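Local coordinates for DUF4442 domain-containing protein (Pseudomonas aeruginosa, PDB 1YOC) that is of unknown function but has the hotdog fold and resembles PaaI-type thioesterases, so it may act on acyl thioesters, at residues Gly42-Thr47 against Ala107-Ser112. Residues are numbered along the deposited sequence; the frame is centred on the assembly and turned at random.
Sequences GYAEVT and AVADGS
A44 and V46 pair with A109 and A107 in the antiparallel sheet of a hotdog fold, the sheet that wraps around the long helix 63-81. Four backbone bonds bind the two antiparallel strands. The shortest joins A107 N to V46 O at 2.7 Å. The straightest, A109 N to A44 O, is bent little from linear at 174°. The tight side is the one facing the helix. There V46 CG2 lies 3.7 Å from A107 CB, while A44 and A109 both touch M77 of the helix; L72 covers V46, and A73 also meets A109.

The other face, carrying Y43, E45, V108 and D110, is only partly buried and grows more exposed toward D110. V108 fills the space beside Y43 and E45: its CG1 touches the Y43 ring at CE1, 3.6 Å away, and its CG2 lies 4.0 Å from E45 CG. Both Y43 and E45 set CG anti to the backbone N (chi1 -175° and -178°), which turns the ring obliquely across V108 CG1 and lays the extended glutamate chain alongside V108 CG2. Y43 OH donates to E45 OE1; OE1 sits at the edge of the ring in its plane, while OH meets the carboxylate from above its plane. The bond joins side chains two residues apart on one face, with A44 pointing to the other.

Beyond Y43 and D110 the backbones stay close: G42 O, in a residue whose positive phi favours glycine, accepts from G111 N at 2.8 Å through a more bent bond whose donor stands above the carbonyl plane. The open side is at D110 and S112. Just before G111, exposed D110 makes an Asx turn, its OD1 taking the backbone N of S112 at 3.0 Å, nearly along the carboxylate C-O axis.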
# COMPACT_ATOMS: atom_id res chain seq x y z
N GLY B 42 -22.65 3.17 2.47
CA GLY B 42 -22.25 4.11 3.50
C GLY B 42 -21.36 3.61 4.65
O GLY B 42 -20.96 4.42 5.49
N TYR B 43 -21.06 2.32 4.72
CA TYR B 43 -20.21 1.84 5.84
C TYR B 43 -19.47 0.52 5.57
O TYR B 43 -20.08 -0.43 5.10
CB TYR B 43 -21.09 1.64 7.10
CG TYR B 43 -20.28 1.27 8.34
CD1 TYR B 43 -19.62 2.26 9.07
CD2 TYR B 43 -20.10 -0.08 8.73
CE1 TYR B 43 -18.79 1.92 10.18
CE2 TYR B 43 -19.26 -0.43 9.84
CZ TYR B 43 -18.62 0.58 10.55
OH TYR B 43 -17.79 0.27 11.61
N ALA B 44 -18.18 0.45 5.85
CA ALA B 44 -17.47 -0.82 5.69
C ALA B 44 -16.50 -0.97 6.85
O ALA B 44 -15.88 0.02 7.31
CB ALA B 44 -16.71 -0.89 4.36
N GLU B 45 -16.39 -2.19 7.33
CA GLU B 45 -15.47 -2.48 8.41
C GLU B 45 -14.82 -3.81 8.13
O GLU B 45 -15.51 -4.82 7.91
CB GLU B 45 -16.21 -2.49 9.76
CG GLU B 45 -15.30 -2.74 10.96
CD GLU B 45 -16.10 -2.75 12.28
OE1 GLU B 45 -17.20 -2.15 12.33
OE2 GLU B 45 -15.63 -3.34 13.27
N VAL B 46 -13.49 -3.80 8.11
CA VAL B 46 -12.72 -5.02 7.81
C VAL B 46 -11.70 -5.29 8.91
O VAL B 46 -11.27 -4.37 9.64
CB VAL B 46 -11.91 -4.90 6.45
CG1 VAL B 46 -12.83 -4.50 5.28
CG2 VAL B 46 -10.83 -3.92 6.59
N THR B 47 -11.32 -6.54 9.03
CA THR B 47 -10.30 -6.88 10.02
C THR B 47 -9.27 -7.76 9.32
O THR B 47 -9.58 -8.35 8.31
CB THR B 47 -10.88 -7.74 11.19
OG1 THR B 47 -11.49 -8.93 10.65
CG2 THR B 47 -11.96 -6.97 11.96
N ALA B 107 -10.22 -1.96 10.38
CA ALA B 107 -10.23 -0.72 9.61
C ALA B 107 -11.66 -0.33 9.37
O ALA B 107 -12.47 -1.15 8.93
CB ALA B 107 -9.46 -0.92 8.27
N VAL B 108 -11.98 0.94 9.62
CA VAL B 108 -13.33 1.43 9.47
C VAL B 108 -13.41 2.53 8.44
O VAL B 108 -12.65 3.51 8.49
CB VAL B 108 -13.84 1.98 10.84
CG1 VAL B 108 -15.24 2.59 10.66
CG2 VAL B 108 -13.83 0.86 11.92
N ALA B 109 -14.34 2.38 7.49
CA ALA B 109 -14.55 3.39 6.45
C ALA B 109 -15.96 3.91 6.70
O ALA B 109 -16.96 3.24 6.40
CB ALA B 109 -14.41 2.73 4.99
N ASP B 110 -16.05 5.11 7.28
CA ASP B 110 -17.35 5.73 7.60
C ASP B 110 -17.79 6.59 6.43
O ASP B 110 -17.23 7.67 6.23
CB ASP B 110 -17.14 6.59 8.86
CG ASP B 110 -18.38 7.37 9.28
OD1 ASP B 110 -19.40 7.34 8.57
OD2 ASP B 110 -18.31 8.01 10.35
N GLY B 111 -18.79 6.14 5.66
CA GLY B 111 -19.26 6.88 4.50
C GLY B 111 -20.55 7.66 4.77
O GLY B 111 -21.21 8.07 3.83
N SER B 112 -20.90 7.85 6.05
CA SER B 112 -22.14 8.54 6.39
C SER B 112 -22.24 10.00 5.95
O SER B 112 -23.35 10.51 5.81
CB SER B 112 -22.44 8.44 7.91
OG SER B 112 -21.51 9.20 8.65